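PDB 4TKC: mannose recognizing lectin from Marasmius oreades, which binds mannose, held here in two pockets of a bulb-type lectin fold, and probably serves in carbohydrate recognition. Local coordinates for residues Y7-P12 with N92-N97; W51-K56 with A78-A83. All coordinates share one frame; numbering follows the deposited sequence.

Interaction 1 (Y7-P12 with N92-N97); sequences YGSTLP and NLVCQN. With MAN (alpha-D-mannopyranose), chain D.
Thr10 and Val94 stand side by side on one face of an antiparallel pairing and point the same way. Thr10 turns its hydroxyl to the valine: OG1 lies 3.7 Å from both Val94 CG1 and Val94 CG2. With OG1 anti to the carbonyl carbon (chi1 -59°), the other branch of Thr10 is left to meet Asn92, whose OD1 is 3.5 Å from Thr10 CG2. That amide slants across the threonine and ends beside the proline, OD1 coming within 3.2 Å of Pro12 CA. Ser9 OG and Thr10 OG1 share a hydrogen bond of 2.8 Å.

Strand 10-12 is the edge of a four-stranded antiparallel sheet of the bulb-type lectin fold and 92-95 its neighbour, with 101-105 beyond. Leu11 and Leu93 make the hydrogen-bonded pair: Leu11 N reaches Leu93 O at 2.8 Å, and Leu93 N returns a bond to Leu11 O. Their side chains drop to the buried face, CB to CB 4.1 Å, where Leu93 also packs on Leu23 and Phe32. Cys95 N bonds to Ser9 O at 2.9 Å, Ser9 being third in the type II' turn Tyr7-Thr10. Gln96, next along, belongs to the pocket holding alpha-D-mannopyranose.

Interaction 2 (W51-K56 with A78-A83); sequences WSVDGK and AVWHTA. With BMA (beta-D-mannopyranose), chain B.
Trp51 and Trp80 both carry CG anti to the backbone N, and these torsions swing the two indoles into each other. Trp51 comes in edge first: its CH2 hangs over one face of Trp80, offset toward the rim, 3.5 Å from Trp80 CE2. The planes meet at 60°, an offset edge-to-face stack. Val53 adds a methyl to the same indole. Its CG1 takes the position anti to N, which leaves CG2 to make an off-centre CH-pi contact, 4.2 Å from the centroid of the Trp80 five-membered ring.

Farther along, Lys56 slides past Val79 in the opposite direction, CB to CB 3.7 Å. The lysine chain bends at chi3 (71°), and its NZ comes down on Val79 O at 3.0 Å. The approach is well off the C=O line, with a C=O...N angle of 118° and the donor tilted from the carbonyl plane. A water accepts from Lys56 NZ at 2.8 Å and donates to Ala78 O, so the ammonium grips two successive carbonyls, one directly and one through solvent.

Val79 and Trp80 both face Gly71 in a classic beta bulge, at the edge strand of one sheet of the bulb-type lectin fold; Trp51, at a corner of the chain, and Val53 belong to the end of the outermost segment 48-53 of another. Phe32 of strand 30-34 touches both tryptophans. Strand 78-81 also carries part of the sugar pocket: O6 of beta-D-mannopyranose sits over the centre of the His81 ring, and Ala78 CB touches the sugar's C6.

The chemistry is thus divided: uncharged aromatic and aliphatic surfaces join the two sheets, while at the surface the lysine's charge meets the Val79 carbonyl directly and the Ala78 carbonyl through water.

Overall arrangement
From the N terminus, 7-12 lays down the first edge strand of a sheet that gains its second strand only when 92-97 returns, and 101-105 and 109-113 complete it afterwards; interaction 1 thereby closes a loop of 79 residues. Within that span the chain builds the other two sheets, and interaction 2 closes a shorter loop of 21 residues between 51-56 and 78-83, lying wholly inside the larger one without crossing it. Interaction 1 holds one sheet together, whereas interaction 2 joins the edges of two others. Their centres are about 17 Å apart, on opposite sides of the chain's centre, and interaction 1 contributes one residue and interaction 2 two, to different mannose pockets.

Interaction 1 (Y7-P12 with N92-N97)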
ATOM      1  N   TYR A   7      -1.758   4.138   7.020  1.00 15.26           N
ATOM      2  CA  TYR A   7      -0.493   3.801   7.666  1.00 15.54           C
ATOM      3  C   TYR A   7      -0.127   4.700   8.848  1.00 14.23           C
ATOM      4  O   TYR A   7       0.996   4.576   9.369  1.00 16.73           O
ATOM      5  CB  TYR A   7       0.646   3.892   6.633  1.00 16.72           C
ATOM      6  CG  TYR A   7       0.664   2.795   5.625  1.00 14.49           C
ATOM      7  CD1 TYR A   7       1.188   1.584   5.980  1.00 14.88           C
ATOM      8  CD2 TYR A   7       0.430   3.062   4.304  1.00 14.74           C
ATOM      9  CE1 TYR A   7       1.182   0.548   5.066  1.00 13.85           C
ATOM     10  CE2 TYR A   7       0.438   2.034   3.366  1.00 13.64           C
ATOM     11  CZ  TYR A   7       0.905   0.801   3.748  1.00 13.26           C
ATOM     12  OH  TYR A   7       0.963  -0.217   2.772  1.00 15.09           O
ATOM     13  N   GLY A   8      -1.025   5.591   9.262  1.00 14.70           N
ATOM     14  CA  GLY A   8      -0.619   6.655  10.213  1.00 14.42           C
ATOM     15  C   GLY A   8       0.564   7.451   9.641  1.00 13.65           C
ATOM     16  O   GLY A   8       0.556   7.892   8.502  1.00 15.76           O
ATOM     17  N   SER A   9       1.630   7.517  10.438  1.00 15.08           N
ATOM     18  CA  SER A   9       2.814   8.287  10.047  1.00 14.64           C
ATOM     19  C   SER A   9       3.879   7.576   9.226  1.00 13.61           C
ATOM     20  O   SER A   9       4.779   8.186   8.646  1.00 15.11           O
ATOM     21  CB  SER A   9       3.543   8.781  11.321  1.00 14.36           C
ATOM     22  OG  SER A   9       4.098   7.669  12.039  1.00 15.54           O
ATOM     23  N   THR A  10       3.765   6.247   9.137  1.00 14.87           N
ATOM     24  CA  THR A  10       4.921   5.461   8.791  1.00 14.79           C
ATOM     25  C   THR A  10       4.665   4.410   7.702  1.00 14.94           C
ATOM     26  O   THR A  10       3.721   3.605   7.814  1.00 16.62           O
ATOM     27  CB  THR A  10       5.490   4.786  10.061  1.00 16.41           C
ATOM     28  OG1 THR A  10       5.851   5.792  11.035  1.00 17.96           O
ATOM     29  CG2 THR A  10       6.692   3.868   9.751  1.00 16.94           C
ATOM     30  N   LEU A  11       5.468   4.447   6.645  1.00 14.28           N
ATOM     31  CA  LEU A  11       5.439   3.467   5.557  1.00 14.92           C
ATOM     32  C   LEU A  11       6.514   2.432   5.813  1.00 13.71           C
ATOM     33  O   LEU A  11       7.690   2.712   5.669  1.00 15.95           O
ATOM     34  CB  LEU A  11       5.703   4.158   4.205  1.00 14.26           C
ATOM     35  CG  LEU A  11       5.188   3.400   2.991  1.00 15.49           C
ATOM     36  CD1 LEU A  11       3.671   3.215   3.058  1.00 16.07           C
ATOM     37  CD2 LEU A  11       5.577   4.097   1.710  1.00 14.03           C
ATOM     38  N   PRO A  12       6.142   1.255   6.310  1.00 14.92           N
ATOM     39  CA  PRO A  12       7.115   0.176   6.507  1.00 15.37           C
ATOM     40  C   PRO A  12       7.480  -0.554   5.195  1.00 14.08           C
ATOM     41  O   PRO A  12       6.956  -0.212   4.141  1.00 15.20           O
ATOM     42  CB  PRO A  12       6.387  -0.779   7.469  1.00 16.83           C
ATOM     43  CG  PRO A  12       4.948  -0.449   7.350  1.00 23.50           C
ATOM     44  CD  PRO A  12       4.761   0.810   6.576  1.00 15.90           C
ATOM     45  N   ASN A  92      12.012   2.101   7.323  1.00 15.72           N
ATOM     46  CA  ASN A  92      10.717   2.720   7.459  1.00 17.57           C
ATOM     47  C   ASN A  92      10.795   4.115   6.940  1.00 13.72           C
ATOM     48  O   ASN A  92      11.833   4.798   7.209  1.00 16.09           O
ATOM     49  CB  ASN A  92      10.302   2.740   8.918  1.00 18.97           C
ATOM     50  CG  ASN A  92       9.843   1.386   9.401  1.00 15.02           C
ATOM     51  OD1 ASN A  92       8.692   1.003   9.193  1.00 18.17           O
ATOM     52  ND2 ASN A  92      10.730   0.680  10.079  1.00 17.23           N
ATOM     53  N   LEU A  93       9.737   4.634   6.342  1.00 13.84           N
ATOM     54  CA  LEU A  93       9.684   6.054   5.965  1.00 13.41           C
ATOM     55  C   LEU A  93       8.715   6.702   6.936  1.00 14.12           C
ATOM     56  O   LEU A  93       7.543   6.298   7.007  1.00 13.83           O
ATOM     57  CB  LEU A  93       9.194   6.232   4.505  1.00 15.10           C
ATOM     58  CG  LEU A  93       8.904   7.639   3.992  1.00 15.15           C
ATOM     59  CD1 LEU A  93      10.241   8.259   3.649  1.00 16.77           C
ATOM     60  CD2 LEU A  93       7.966   7.685   2.783  1.00 15.80           C
ATOM     61  N   VAL A  94       9.203   7.737   7.669  1.00 13.69           N
ATOM     62  CA  VAL A  94       8.395   8.325   8.710  1.00 13.59           C
ATOM     63  C   VAL A  94       8.106   9.809   8.432  1.00 14.20           C
ATOM     64  O   VAL A  94       9.040  10.633   8.198  1.00 16.42           O
ATOM     65  CB  VAL A  94       9.058   8.209  10.112  1.00 15.51           C
ATOM     66  CG1 VAL A  94       8.136   8.745  11.184  1.00 16.78           C
ATOM     67  CG2 VAL A  94       9.389   6.760  10.425  1.00 14.69           C
ATOM     68  N   CYS A  95       6.833  10.174   8.546  1.00 13.51           N
ATOM     69  CA  CYS A  95       6.347  11.553   8.362  1.00 16.00           C
ATOM     70  C   CYS A  95       6.211  12.124   9.775  1.00 17.10           C
ATOM     71  O   CYS A  95       5.256  11.768  10.501  1.00 15.92           O
ATOM     72  CB  CYS A  95       4.985  11.539   7.633  1.00 16.51           C
ATOM     73  SG  CYS A  95       4.299  13.169   7.253  1.00 17.85           S
ATOM     74  N   GLN A  96       7.163  12.997  10.154  1.00 15.47           N
ATOM     75  CA  GLN A  96       7.283  13.397  11.573  1.00 16.76           C
ATOM     76  C   GLN A  96       6.565  14.726  11.875  1.00 14.36           C
ATOM     77  O   GLN A  96       6.366  15.563  10.967  1.00 16.35           O
ATOM     78  CB  GLN A  96       8.765  13.529  11.954  1.00 15.73           C
ATOM     79  CG  GLN A  96       9.523  12.221  11.875  1.00 17.62           C
ATOM     80  CD  GLN A  96      10.991  12.273  12.243  1.00 18.56           C
ATOM     81  OE1 GLN A  96      11.593  13.383  12.356  1.00 20.61           O
ATOM     82  NE2 GLN A  96      11.525  11.171  12.674  1.00 16.14           N
ATOM     83  N   ASN A  97       6.213  14.894  13.156  1.00 15.66           N
ATOM     84  CA  ASN A  97       5.623  16.129  13.625  1.00 16.94           C
ATOM     85  C   ASN A  97       6.525  17.360  13.401  1.00 18.36           C
ATOM     86  O   ASN A  97       6.002  18.437  13.151  1.00 18.48           O
ATOM     87  CB  ASN A  97       5.319  16.076  15.121  1.00 16.52           C
ATOM     88  CG  ASN A  97       4.229  15.109  15.491  1.00 17.85           C
ATOM     89  OD1 ASN A  97       3.402  14.701  14.663  1.00 21.74           O
ATOM     90  ND2 ASN A  97       4.199  14.747  16.762  1.00 20.89           N
TER
HETATM   91  C1  MAN D 203      16.260  16.014  12.567  1.00 18.99           C
HETATM   92  C2  MAN D 203      14.990  15.359  13.096  1.00 20.18           C
HETATM   93  C3  MAN D 203      15.281  13.886  13.370  1.00 18.07           C
HETATM   94  C4  MAN D 203      15.820  13.207  12.099  1.00 17.41           C
HETATM   95  C5  MAN D 203      17.062  13.955  11.604  1.00 18.32           C
HETATM   96  C6  MAN D 203      17.526  13.421  10.271  1.00 18.97           C
HETATM   97  O1  MAN D 203      17.247  16.058  13.576  1.00 22.40           O
HETATM   98  O2  MAN D 203      13.981  15.545  12.143  1.00 16.87           O
HETATM   99  O3  MAN D 203      14.078  13.268  13.768  1.00 17.98           O
HETATM  100  O4  MAN D 203      16.125  11.853  12.385  1.00 17.45           O
HETATM  101  O5  MAN D 203      16.792  15.349  11.453  1.00 18.61           O
HETATM  102  O6  MAN D 203      18.768  13.997   9.929  1.00 24.91           O

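Interaction 2 (W51-K56 with A78-A83)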
ATOM      1  N   TRP A  51       8.252  20.067   0.493  1.00 16.90           N
ATOM      2  CA  TRP A  51       9.096  19.249  -0.367  1.00 17.47           C
ATOM      3  C   TRP A  51       8.192  18.560  -1.363  1.00 17.46           C
ATOM      4  O   TRP A  51       7.054  18.261  -1.033  1.00 18.03           O
ATOM      5  CB  TRP A  51       9.823  18.186   0.487  1.00 15.49           C
ATOM      6  CG  TRP A  51      10.741  17.272  -0.276  1.00 16.69           C
ATOM      7  CD1 TRP A  51      12.091  17.351  -0.403  1.00 18.77           C
ATOM      8  CD2 TRP A  51      10.350  16.046  -0.934  1.00 16.15           C
ATOM      9  NE1 TRP A  51      12.553  16.272  -1.148  1.00 17.72           N
ATOM     10  CE2 TRP A  51      11.497  15.484  -1.489  1.00 16.36           C
ATOM     11  CE3 TRP A  51       9.135  15.387  -1.104  1.00 18.64           C
ATOM     12  CZ2 TRP A  51      11.475  14.327  -2.236  1.00 18.84           C
ATOM     13  CZ3 TRP A  51       9.108  14.178  -1.856  1.00 16.56           C
ATOM     14  CH2 TRP A  51      10.277  13.665  -2.390  1.00 19.19           C
ATOM     15  N   SER A  52       8.655  18.462  -2.607  1.00 19.41           N
ATOM     16  CA  SER A  52       7.862  17.742  -3.600  1.00 15.65           C
ATOM     17  C   SER A  52       8.662  17.203  -4.754  1.00 17.30           C
ATOM     18  O   SER A  52       9.748  17.633  -5.032  1.00 21.64           O
ATOM     19  CB  SER A  52       6.779  18.653  -4.170  1.00 19.86           C
ATOM     20  OG  SER A  52       7.373  19.735  -4.867  1.00 20.96           O
ATOM     21  N   VAL A  53       8.065  16.176  -5.393  1.00 17.27           N
ATOM     22  CA  VAL A  53       8.457  15.732  -6.737  1.00 18.81           C
ATOM     23  C   VAL A  53       7.214  15.890  -7.620  1.00 18.75           C
ATOM     24  O   VAL A  53       6.257  15.124  -7.516  1.00 17.75           O
ATOM     25  CB  VAL A  53       8.940  14.253  -6.764  1.00 21.69           C
ATOM     26  CG1 VAL A  53       9.161  13.789  -8.212  1.00 20.95           C
ATOM     27  CG2 VAL A  53      10.210  14.097  -5.928  1.00 22.09           C
ATOM     28  N   ASP A  54       7.217  16.919  -8.455  1.00 19.22           N
ATOM     29  CA  ASP A  54       6.037  17.303  -9.219  1.00 19.92           C
ATOM     30  C   ASP A  54       6.273  17.076 -10.701  1.00 18.22           C
ATOM     31  O   ASP A  54       7.399  17.063 -11.152  1.00 20.03           O
ATOM     32  CB  ASP A  54       5.770  18.801  -9.017  1.00 21.69           C
ATOM     33  CG  ASP A  54       5.419  19.155  -7.582  1.00 20.58           C
ATOM     34  OD1 ASP A  54       4.772  18.332  -6.886  1.00 21.61           O
ATOM     35  OD2 ASP A  54       5.733  20.282  -7.162  1.00 31.07           O
ATOM     36  N   GLY A  55       5.204  16.759 -11.425  1.00 17.54           N
ATOM     37  CA  GLY A  55       5.270  16.724 -12.869  1.00 20.44           C
ATOM     38  C   GLY A  55       5.587  15.367 -13.489  1.00 19.27           C
ATOM     39  O   GLY A  55       5.813  15.284 -14.692  1.00 21.42           O
ATOM     40  N   LYS A  56       5.884  14.391 -12.640  1.00 18.16           N
ATOM     41  CA  LYS A  56       6.306  13.077 -13.156  1.00 19.09           C
ATOM     42  C   LYS A  56       5.251  11.960 -13.220  1.00 15.92           C
ATOM     43  O   LYS A  56       5.597  10.826 -13.547  1.00 18.54           O
ATOM     44  CB  LYS A  56       7.560  12.616 -12.383  1.00 17.85           C
ATOM     45  CG  LYS A  56       8.662  13.674 -12.420  1.00 16.21           C
ATOM     46  CD  LYS A  56      10.006  13.164 -11.925  1.00 20.04           C
ATOM     47  CE  LYS A  56      10.663  12.186 -12.888  1.00 26.46           C
ATOM     48  NZ  LYS A  56      12.040  11.783 -12.473  1.00 38.96           N
ATOM     49  N   ALA A  78      10.512   4.137 -12.381  1.00 14.00           N
ATOM     50  CA  ALA A  78      10.868   4.948 -11.199  1.00 15.83           C
ATOM     51  C   ALA A  78      10.939   6.447 -11.512  1.00 14.59           C
ATOM     52  O   ALA A  78      11.516   6.817 -12.523  1.00 18.32           O
ATOM     53  CB  ALA A  78      12.168   4.449 -10.593  1.00 16.53           C
ATOM     54  N   VAL A  79      10.168   7.236 -10.769  1.00 15.37           N
ATOM     55  CA  VAL A  79      10.214   8.687 -10.936  1.00 15.62           C
ATOM     56  C   VAL A  79      10.876   9.408  -9.762  1.00 15.36           C
ATOM     57  O   VAL A  79      11.100  10.618  -9.819  1.00 18.83           O
ATOM     58  CB  VAL A  79       8.824   9.315 -11.185  1.00 16.20           C
ATOM     59  CG1 VAL A  79       8.165   8.709 -12.430  1.00 17.99           C
ATOM     60  CG2 VAL A  79       7.927   9.153  -9.960  1.00 20.13           C
ATOM     61  N   TRP A  80      11.196   8.681  -8.701  1.00 15.75           N
ATOM     62  CA  TRP A  80      11.855   9.270  -7.495  1.00 14.86           C
ATOM     63  C   TRP A  80      12.449   8.133  -6.689  1.00 14.54           C
ATOM     64  O   TRP A  80      11.852   7.052  -6.635  1.00 15.77           O
ATOM     65  CB  TRP A  80      10.830   9.956  -6.606  1.00 16.92           C
ATOM     66  CG  TRP A  80      11.387  10.339  -5.235  1.00 17.71           C
ATOM     67  CD1 TRP A  80      12.443  11.179  -4.961  1.00 20.10           C
ATOM     68  CD2 TRP A  80      10.854   9.925  -3.975  1.00 15.56           C
ATOM     69  NE1 TRP A  80      12.632  11.243  -3.593  1.00 19.34           N
ATOM     70  CE2 TRP A  80      11.647  10.526  -2.964  1.00 17.93           C
ATOM     71  CE3 TRP A  80       9.744   9.114  -3.604  1.00 19.35           C
ATOM     72  CZ2 TRP A  80      11.406  10.329  -1.614  1.00 16.62           C
ATOM     73  CZ3 TRP A  80       9.469   8.960  -2.258  1.00 17.81           C
ATOM     74  CH2 TRP A  80      10.306   9.589  -1.266  1.00 19.36           C
ATOM     75  N   HIS A  81      13.639   8.264  -6.137  1.00 15.91           N
ATOM     76  CA  HIS A  81      14.118   7.275  -5.199  1.00 16.15           C
ATOM     77  C   HIS A  81      15.093   7.894  -4.215  1.00 16.29           C
ATOM     78  O   HIS A  81      15.788   8.864  -4.523  1.00 18.60           O
ATOM     79  CB  HIS A  81      14.694   6.046  -5.922  1.00 24.48           C
ATOM     80  CG  HIS A  81      15.823   6.360  -6.834  1.00 24.33           C
ATOM     81  ND1 HIS A  81      17.138   6.083  -6.512  1.00 50.59           N
ATOM     82  CD2 HIS A  81      15.845   6.931  -8.058  1.00 25.08           C
ATOM     83  CE1 HIS A  81      17.922   6.469  -7.504  1.00 30.71           C
ATOM     84  NE2 HIS A  81      17.166   7.024  -8.437  1.00 52.99           N
ATOM     85  N   THR A  82      15.023   7.415  -2.986  1.00 15.41           N
ATOM     86  CA  THR A  82      15.911   7.845  -1.897  1.00 15.89           C
ATOM     87  C   THR A  82      17.316   7.240  -1.970  1.00 16.32           C
ATOM     88  O   THR A  82      18.250   7.762  -1.342  1.00 19.15           O
ATOM     89  CB  THR A  82      15.298   7.531  -0.535  1.00 14.47           C
ATOM     90  OG1 THR A  82      15.043   6.107  -0.478  1.00 15.17           O
ATOM     91  CG2 THR A  82      13.953   8.249  -0.391  1.00 16.17           C
ATOM     92  N   ALA A  83      17.518   6.235  -2.812  1.00 18.22           N
ATOM     93  CA  ALA A  83      18.830   5.592  -2.967  1.00 16.39           C
ATOM     94  C   ALA A  83      19.433   5.139  -1.635  1.00 18.31           C
ATOM     95  O   ALA A  83      20.629   5.241  -1.396  1.00 20.66           O
ATOM     96  CB  ALA A  83      19.793   6.455  -3.776  1.00 20.42           C
TER
HETATM   97  C1  BMA B 201      16.872  -0.057  -7.686  1.00 28.12           C
HETATM   98  C2  BMA B 201      15.788  -0.832  -6.943  1.00 23.92           C
HETATM   99  C3  BMA B 201      14.554  -0.825  -7.829  1.00 26.76           C
HETATM  100  C4  BMA B 201      14.160   0.609  -8.223  1.00 30.71           C
HETATM  101  C5  BMA B 201      15.335   1.369  -8.845  1.00 31.78           C
HETATM  102  C6  BMA B 201      14.922   2.795  -9.211  1.00 32.79           C
HETATM  103  O1  BMA B 201      18.028  -0.114  -6.844  1.00 29.53           O
HETATM  104  O2  BMA B 201      15.552  -0.265  -5.648  1.00 25.95           O
HETATM  105  O3  BMA B 201      13.509  -1.504  -7.129  1.00 26.37           O
HETATM  106  O4  BMA B 201      13.081   0.594  -9.161  1.00 31.00           O
HETATM  107  O5  BMA B 201      16.424   1.294  -7.916  1.00 40.78           O
HETATM  108  O6  BMA B 201      15.894   3.793  -8.858  1.00 44.55           O
HETATM  109  O   HOH W   1      12.092   9.378 -13.891  1.00 24.87           O